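Local coordinates for protein VIN1 (Oscarella pearsei, PDB 6BFI) that binds actin filaments as a sponge vinculin homologue and may play a role in cell-cell adhesion, at residues S489-I494 with I542-V547; V502-I507 with E604-V609; Q508-E513 with A531-R536. One frame throughout, in Å; residues are numbered along the deposited sequence.

Overall arrangement
All three contacts join helices of one all-helical region of a vinculin-family chain. Contacts 2 and 3 share helix 496-519 through adjoining segments, their centres about 11 Å apart; contacts 1 and 3 both use helix 524-550, with centres about 21 Å apart. Contact 1 brings the end of helix 466-493 onto helix 524-550, its centre about 15 Å from that of contact 2; the two touch where Ala545 CB lies 3.8 Å from Val609 CG1. Along the chain contact 3 is the most local, a hairpin of successive helices, whereas contacts 1 and 2 interleave. Helix 496-519 thus packs antiparallel against 524-550 and 589-615, as in this family's helical bundles, and segment 489-494 crosses 542-547 steeply.

Contact 1 (S489-I494 with I542-V547); sequences SVDGVI and IQVAKV
Asp491 and Val547 carry most of this meeting between the end of helix 466-493 and the flank of helix 524-550, joined by van der Waals contact without a hydrogen bond between the segments. Among the apolar contacts, Val547 turns CG1 toward the backbone of Gly492, ending 4.1 Å from Gly492 CA. That methyl also approaches the carbonyl of the preceding residue, Asp491 O to Val547 CG1 being 4.2 Å, while Val547 CG2 faces Asp491 CB. The CG1 methyl thus lies against the backbone CA and N of Gly492.

The polar group is the Asp491 carboxylate. The Asp491 side chain crosses that of Val544 at about a right angle; its OD2 stands 3.8 Å from Val544 CG2. Asp491 CG lies anti to its carbonyl carbon (chi1 -63°), which carries the carboxylate over this methyl. Its charge is met by Arg540, one turn before Val544, in a salt bridge to OD1; Arg540 also binds Gln543 OE1. Val372 of helix 344-375 packs on Asp491 as well, and Phe499 and Met500 of helix 496-519 touch Val544.

The segment axes pass 9.6 Å apart at -68°, far from the near-antiparallel alignment of bundle neighbours: a steep helix-helix crossing within the all-helical vinculin fold.

Contact 2 (V502-I507 with E604-V609); sequences VSEARI and EGVAAV
Val606 points into the groove between Glu504 and Ile507, one turn apart on helix 496-519, and parts its two methyls between them. Its CG2 meets Ile507 CD1 tip to tip at 3.7 Å, a purely apolar touch. The other methyl, CG1, rests against the root of Glu504, 4.0 Å from Glu504 CA and only slightly farther from CB. Beside this pair the glutamate reaches across to the other helix: Glu504 OE2 comes within 3.6 Å of Ala607 CB, whose small side chain allows the carboxylate to lie close to the helix.

An extended chain brings the carboxylate across, with CG anti to the backbone N (chi1 -171°) and CD anti to CA (chi2 -175°). Arg610, one turn after Val606, holds the same OE2 in a salt bridge, drawing the acid to the opposing helix. The Ile507 chain is likewise stretched through CD1, which takes its end to the valine.

The segments run antiparallel, their axes 9.8 Å apart at 167°. Helix 524-550 lies along one flank, with Gln537 on Ile507 and Val541 on Ser503, while Leu568 of helix 555-569 covers Val606; the contact therefore joins two helices of a bundle that these neighbours continue.

Contact 3 (Q508-E513 with A531-R536); sequences QADVKE and ASSVAR
Asp510 and Val511 pack against Ser533 and Val534 in an antiparallel alpha-hairpin, formed by consecutive helices 496-519 and 524-550 of the vinculin-family helical fold. The segment axes approach to 9.5 Å at a signed angle of -155°, and Asp510 faces Val534 across the closest pair of CA atoms, 6.7 Å apart.

Val534 supplies the apolar centre. It crosses Val511 at about a right angle, with both of its methyls against a single one of the partner: Val511 CG2 lies 3.7 Å from Val534 CG1 and 3.8 Å from Val534 CG2. The CG2 methyl also lies 3.8 Å from Asp510 CB, so the aspartate adds its aliphatic carbon to the packing while its carboxylate continues past the valine. Beside this pair, Ala599 and Val603 of helix 589-615 also touch Val511.

The polar side is organised by Gln537. It lies one turn after Ser533, and Gln537 NE2 donates to both Asp510 OD2 and Ser533 OG. This shared amide links the acid to the opposite helix although the acid and the serine do not bond directly. Ser533 OG stands anti to the backbone N (chi1 166°), directed toward the carboxylate, and ends 4.0 Å from Asp510 OD2.

Contact 1 (S489-I494 with I542-V547)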
loop_
_atom_site.group_PDB
_atom_site.type_symbol
_atom_site.label_atom_id
_atom_site.label_comp_id
_atom_site.label_asym_id
_atom_site.label_seq_id
_atom_site.Cartn_x
_atom_site.Cartn_y
_atom_site.Cartn_z
ATOM N N SER A 489 -1.986 -0.765 12.832
ATOM C CA SER A 489 -1.992 0.111 11.663
ATOM C C SER A 489 -2.663 1.443 11.979
ATOM O O SER A 489 -2.151 2.516 11.614
ATOM C CB SER A 489 -2.691 -0.579 10.491
ATOM O OG SER A 489 -2.024 -1.777 10.140
ATOM N N VAL A 490 -3.808 1.394 12.666
ATOM C CA VAL A 490 -4.516 2.620 13.032
ATOM C C VAL A 490 -3.621 3.522 13.875
ATOM O O VAL A 490 -3.515 4.730 13.625
ATOM C CB VAL A 490 -5.829 2.280 13.754
ATOM C CG1 VAL A 490 -6.372 3.498 14.465
ATOM C CG2 VAL A 490 -6.850 1.753 12.759
ATOM N N ASP A 491 -2.951 2.945 14.879
ATOM C CA ASP A 491 -2.020 3.729 15.684
ATOM C C ASP A 491 -0.860 4.252 14.848
ATOM O O ASP A 491 -0.317 5.323 15.141
ATOM C CB ASP A 491 -1.496 2.896 16.854
ATOM C CG ASP A 491 -2.591 2.490 17.821
ATOM O OD1 ASP A 491 -3.672 3.116 17.795
ATOM O OD2 ASP A 491 -2.369 1.549 18.612
ATOM N N GLY A 492 -0.469 3.518 13.805
ATOM C CA GLY A 492 0.598 3.996 12.941
ATOM C C GLY A 492 0.205 5.227 12.147
ATOM O O GLY A 492 1.021 6.130 11.940
ATOM N N VAL A 493 -1.047 5.285 11.691
ATOM C CA VAL A 493 -1.489 6.446 10.922
ATOM C C VAL A 493 -1.779 7.633 11.834
ATOM O O VAL A 493 -1.414 8.773 11.521
ATOM C CB VAL A 493 -2.717 6.082 10.070
ATOM C CG1 VAL A 493 -3.270 7.320 9.381
ATOM C CG2 VAL A 493 -2.357 5.015 9.054
ATOM N N ILE A 494 -2.427 7.383 12.974
ATOM C CA ILE A 494 -2.922 8.461 13.823
ATOM C C ILE A 494 -1.775 9.308 14.356
ATOM O O ILE A 494 -0.685 8.802 14.658
ATOM C CB ILE A 494 -3.773 7.867 14.960
ATOM C CG1 ILE A 494 -5.207 7.644 14.481
ATOM C CG2 ILE A 494 -3.744 8.740 16.206
ATOM C CD1 ILE A 494 -5.854 8.889 13.932
ATOM N N ILE A 542 0.483 3.232 26.687
ATOM C CA ILE A 542 1.696 2.422 26.591
ATOM C C ILE A 542 1.853 1.862 25.183
ATOM O O ILE A 542 2.935 1.929 24.587
ATOM C CB ILE A 542 1.674 1.292 27.638
ATOM C CG1 ILE A 542 1.561 1.865 29.051
ATOM C CG2 ILE A 542 2.917 0.423 27.507
ATOM C CD1 ILE A 542 2.774 2.631 29.489
ATOM N N GLN A 543 0.776 1.296 24.631
ATOM C CA GLN A 543 0.860 0.670 23.314
ATOM C C GLN A 543 1.171 1.694 22.230
ATOM O O GLN A 543 2.048 1.474 21.385
ATOM C CB GLN A 543 -0.440 -0.067 22.997
ATOM C CG GLN A 543 -0.757 -1.210 23.937
ATOM C CD GLN A 543 -2.070 -1.882 23.598
ATOM O OE1 GLN A 543 -2.561 -1.777 22.471
ATOM N NE2 GLN A 543 -2.653 -2.571 24.573
ATOM N N VAL A 544 0.454 2.821 22.231
ATOM C CA VAL A 544 0.716 3.852 21.230
ATOM C C VAL A 544 2.146 4.363 21.359
ATOM O O VAL A 544 2.826 4.610 20.354
ATOM C CB VAL A 544 -0.316 4.987 21.346
ATOM C CG1 VAL A 544 0.041 6.129 20.409
ATOM C CG2 VAL A 544 -1.704 4.456 21.031
ATOM N N ALA A 545 2.637 4.502 22.594
ATOM C CA ALA A 545 4.037 4.868 22.783
ATOM C C ALA A 545 4.974 3.810 22.211
ATOM O O ALA A 545 6.042 4.144 21.686
ATOM C CB ALA A 545 4.330 5.094 24.266
ATOM N N LYS A 546 4.588 2.535 22.295
ATOM C CA LYS A 546 5.403 1.468 21.721
ATOM C C LYS A 546 5.471 1.589 20.203
ATOM O O LYS A 546 6.547 1.472 19.603
ATOM C CB LYS A 546 4.840 0.107 22.138
ATOM C CG LYS A 546 5.281 -1.067 21.274
ATOM C CD LYS A 546 6.749 -1.403 21.472
ATOM C CE LYS A 546 7.101 -2.715 20.785
ATOM N NZ LYS A 546 8.552 -3.039 20.881
ATOM N N VAL A 547 4.323 1.830 19.562
ATOM C CA VAL A 547 4.309 2.016 18.113
ATOM C C VAL A 547 5.152 3.226 17.720
ATOM O O VAL A 547 5.923 3.174 16.754
ATOM C CB VAL A 547 2.861 2.143 17.603
ATOM C CG1 VAL A 547 2.834 2.753 16.206
ATOM C CG2 VAL A 547 2.184 0.782 17.600
#

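Contact 2 (V502-I507 with E604-V609)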
loop_
_atom_site.group_PDB
_atom_site.type_symbol
_atom_site.label_atom_id
_atom_site.label_comp_id
_atom_site.label_asym_id
_atom_site.label_seq_id
_atom_site.Cartn_x
_atom_site.Cartn_y
_atom_site.Cartn_z
ATOM N N VAL A 502 -5.419 13.831 24.100
ATOM C CA VAL A 502 -6.791 13.404 24.361
ATOM C C VAL A 502 -6.827 12.384 25.492
ATOM O O VAL A 502 -7.652 12.482 26.412
ATOM C CB VAL A 502 -7.425 12.854 23.069
ATOM C CG1 VAL A 502 -8.815 12.312 23.346
ATOM C CG2 VAL A 502 -7.482 13.939 22.004
ATOM N N SER A 503 -5.922 11.403 25.453
ATOM C CA SER A 503 -5.851 10.409 26.520
ATOM C C SER A 503 -5.462 11.036 27.853
ATOM O O SER A 503 -5.937 10.592 28.903
ATOM C CB SER A 503 -4.857 9.308 26.149
ATOM O OG SER A 503 -5.265 8.624 24.978
ATOM N N GLU A 504 -4.610 12.062 27.836
ATOM C CA GLU A 504 -4.246 12.735 29.078
ATOM C C GLU A 504 -5.451 13.435 29.691
ATOM O O GLU A 504 -5.676 13.357 30.904
ATOM C CB GLU A 504 -3.113 13.731 28.820
ATOM C CG GLU A 504 -2.490 14.334 30.075
ATOM C CD GLU A 504 -1.449 15.395 29.756
ATOM O OE1 GLU A 504 -1.354 15.801 28.578
ATOM O OE2 GLU A 504 -0.726 15.826 30.681
ATOM N N ALA A 505 -6.250 14.111 28.861
ATOM C CA ALA A 505 -7.426 14.812 29.371
ATOM C C ALA A 505 -8.475 13.830 29.880
ATOM O O ALA A 505 -8.992 13.978 30.995
ATOM C CB ALA A 505 -8.010 15.713 28.284
ATOM N N ARG A 506 -8.802 12.815 29.074
ATOM C CA ARG A 506 -9.799 11.832 29.484
ATOM C C ARG A 506 -9.364 11.098 30.748
ATOM O O ARG A 506 -10.178 10.865 31.650
ATOM C CB ARG A 506 -10.061 10.843 28.347
ATOM C CG ARG A 506 -10.825 11.447 27.177
ATOM C CD ARG A 506 -10.706 10.603 25.915
ATOM N NE ARG A 506 -11.962 9.957 25.546
ATOM C CZ ARG A 506 -12.158 8.641 25.551
ATOM N NH1 ARG A 506 -11.173 7.822 25.900
ATOM N NH2 ARG A 506 -13.335 8.144 25.199
ATOM N N ILE A 507 -8.082 10.740 30.836
ATOM C CA ILE A 507 -7.577 10.084 32.038
ATOM C C ILE A 507 -7.645 11.029 33.231
ATOM O O ILE A 507 -7.928 10.604 34.356
ATOM C CB ILE A 507 -6.150 9.556 31.800
ATOM C CG1 ILE A 507 -6.189 8.297 30.932
ATOM C CG2 ILE A 507 -5.453 9.254 33.118
ATOM C CD1 ILE A 507 -4.823 7.790 30.532
ATOM N N GLU A 604 0.521 11.247 36.299
ATOM C CA GLU A 604 1.852 11.808 36.102
ATOM C C GLU A 604 2.639 11.023 35.055
ATOM O O GLU A 604 3.360 11.614 34.239
ATOM C CB GLU A 604 2.603 11.845 37.432
ATOM C CG GLU A 604 3.772 12.815 37.454
ATOM C CD GLU A 604 5.104 12.116 37.620
ATOM O OE1 GLU A 604 5.108 10.902 37.916
ATOM O OE2 GLU A 604 6.148 12.782 37.455
ATOM N N GLY A 605 2.513 9.693 35.055
ATOM C CA GLY A 605 3.198 8.902 34.042
ATOM C C GLY A 605 2.710 9.205 32.636
ATOM O O GLY A 605 3.513 9.364 31.704
ATOM N N VAL A 606 1.388 9.291 32.462
ATOM C CA VAL A 606 0.839 9.665 31.159
ATOM C C VAL A 606 1.365 11.029 30.736
ATOM O O VAL A 606 1.763 11.231 29.579
ATOM C CB VAL A 606 -0.700 9.638 31.194
ATOM C CG1 VAL A 606 -1.273 10.241 29.919
ATOM C CG2 VAL A 606 -1.196 8.212 31.379
ATOM N N ALA A 607 1.392 11.984 31.670
ATOM C CA ALA A 607 1.962 13.291 31.370
ATOM C C ALA A 607 3.419 13.182 30.940
ATOM O O ALA A 607 3.870 13.948 30.082
ATOM C CB ALA A 607 1.834 14.213 32.583
ATOM N N ALA A 608 4.166 12.236 31.514
ATOM C CA ALA A 608 5.566 12.067 31.133
ATOM C C ALA A 608 5.688 11.583 29.693
ATOM O O ALA A 608 6.481 12.126 28.909
ATOM C CB ALA A 608 6.258 11.097 32.089
ATOM N N VAL A 609 4.909 10.563 29.323
ATOM C CA VAL A 609 4.947 10.071 27.946
ATOM C C VAL A 609 4.552 11.181 26.975
ATOM O O VAL A 609 5.209 11.405 25.944
ATOM C CB VAL A 609 4.040 8.836 27.792
ATOM C CG1 VAL A 609 4.145 8.271 26.382
ATOM C CG2 VAL A 609 4.402 7.785 28.834
#

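Contact 3 (Q508-E513 with A531-R536)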
loop_
_atom_site.group_PDB
_atom_site.type_symbol
_atom_site.label_atom_id
_atom_site.label_comp_id
_atom_site.label_asym_id
_atom_site.label_seq_id
_atom_site.Cartn_x
_atom_site.Cartn_y
_atom_site.Cartn_z
ATOM N N GLN A 508 -7.403 12.326 33.009
ATOM C CA GLN A 508 -7.534 13.294 34.096
ATOM C C GLN A 508 -8.965 13.346 34.616
ATOM O O GLN A 508 -9.198 13.313 35.830
ATOM C CB GLN A 508 -7.086 14.681 33.633
ATOM C CG GLN A 508 -5.585 14.903 33.655
ATOM C CD GLN A 508 -5.208 16.313 33.247
ATOM O OE1 GLN A 508 -6.027 17.229 33.310
ATOM N NE2 GLN A 508 -3.962 16.493 32.820
ATOM N N ALA A 509 -9.940 13.425 33.707
ATOM C CA ALA A 509 -11.337 13.488 34.129
ATOM C C ALA A 509 -11.767 12.207 34.837
ATOM O O ALA A 509 -12.451 12.257 35.867
ATOM C CB ALA A 509 -12.238 13.762 32.926
ATOM N N ASP A 510 -11.374 11.048 34.301
ATOM C CA ASP A 510 -11.800 9.783 34.894
ATOM C C ASP A 510 -11.122 9.536 36.236
ATOM O O ASP A 510 -11.737 8.983 37.154
ATOM C CB ASP A 510 -11.529 8.631 33.928
ATOM C CG ASP A 510 -12.467 8.641 32.733
ATOM O OD1 ASP A 510 -13.543 9.268 32.832
ATOM O OD2 ASP A 510 -12.133 8.018 31.703
ATOM N N VAL A 511 -9.856 9.935 36.370
ATOM C CA VAL A 511 -9.171 9.805 37.654
ATOM C C VAL A 511 -9.773 10.760 38.677
ATOM O O VAL A 511 -9.929 10.410 39.853
ATOM C CB VAL A 511 -7.658 10.031 37.481
ATOM C CG1 VAL A 511 -6.996 10.274 38.832
ATOM C CG2 VAL A 511 -7.024 8.834 36.792
ATOM N N LYS A 512 -10.126 11.976 38.251
ATOM C CA LYS A 512 -10.823 12.895 39.146
ATOM C C LYS A 512 -12.138 12.294 39.628
ATOM O O LYS A 512 -12.446 12.316 40.826
ATOM C CB LYS A 512 -11.064 14.236 38.449
ATOM C CG LYS A 512 -12.363 14.922 38.857
ATOM C CD LYS A 512 -12.300 16.430 38.681
ATOM C CE LYS A 512 -11.470 17.077 39.780
ATOM N NZ LYS A 512 -11.562 18.564 39.753
ATOM N N GLU A 513 -12.923 11.736 38.703
ATOM C CA GLU A 513 -14.197 11.135 39.087
ATOM C C GLU A 513 -13.986 9.943 40.011
ATOM O O GLU A 513 -14.771 9.723 40.941
ATOM C CB GLU A 513 -14.977 10.725 37.837
ATOM C CG GLU A 513 -16.389 10.229 38.112
ATOM C CD GLU A 513 -17.209 11.213 38.923
ATOM O OE1 GLU A 513 -17.799 10.794 39.942
ATOM O OE2 GLU A 513 -17.257 12.404 38.545
ATOM N N ALA A 531 -11.828 2.788 37.710
ATOM C CA ALA A 531 -10.409 2.503 37.898
ATOM C C ALA A 531 -9.872 1.603 36.791
ATOM O O ALA A 531 -8.793 1.858 36.239
ATOM C CB ALA A 531 -10.182 1.864 39.269
ATOM N N SER A 532 -10.609 0.541 36.452
ATOM C CA SER A 532 -10.157 -0.343 35.383
ATOM C C SER A 532 -10.201 0.355 34.031
ATOM O O SER A 532 -9.351 0.090 33.172
ATOM C CB SER A 532 -10.994 -1.627 35.360
ATOM O OG SER A 532 -12.357 -1.361 35.088
ATOM N N SER A 533 -11.172 1.249 33.824
ATOM C CA SER A 533 -11.165 2.076 32.622
ATOM C C SER A 533 -9.900 2.925 32.548
ATOM O O SER A 533 -9.285 3.050 31.479
ATOM C CB SER A 533 -12.409 2.963 32.589
ATOM O OG SER A 533 -12.279 3.984 31.615
ATOM N N VAL A 534 -9.494 3.511 33.677
ATOM C CA VAL A 534 -8.253 4.281 33.711
ATOM C C VAL A 534 -7.063 3.390 33.377
ATOM O O VAL A 534 -6.161 3.786 32.627
ATOM C CB VAL A 534 -8.087 4.963 35.080
ATOM C CG1 VAL A 534 -6.683 5.524 35.232
ATOM C CG2 VAL A 534 -9.122 6.061 35.245
ATOM N N ALA A 535 -7.044 2.170 33.920
ATOM C CA ALA A 535 -5.956 1.243 33.618
ATOM C C ALA A 535 -5.900 0.916 32.128
ATOM O O ALA A 535 -4.812 0.829 31.543
ATOM C CB ALA A 535 -6.113 -0.034 34.442
ATOM N N ARG A 536 -7.064 0.738 31.496
ATOM C CA ARG A 536 -7.084 0.429 30.069
ATOM C C ARG A 536 -6.618 1.618 29.236
ATOM O O ARG A 536 -5.885 1.443 28.254
ATOM C CB ARG A 536 -8.485 -0.015 29.643
ATOM C CG ARG A 536 -8.920 -1.346 30.243
ATOM C CD ARG A 536 -10.172 -1.890 29.566
ATOM N NE ARG A 536 -11.341 -1.044 29.794
ATOM C CZ ARG A 536 -12.220 -1.231 30.773
ATOM N NH1 ARG A 536 -12.066 -2.238 31.623
ATOM N NH2 ARG A 536 -13.257 -0.414 30.903
#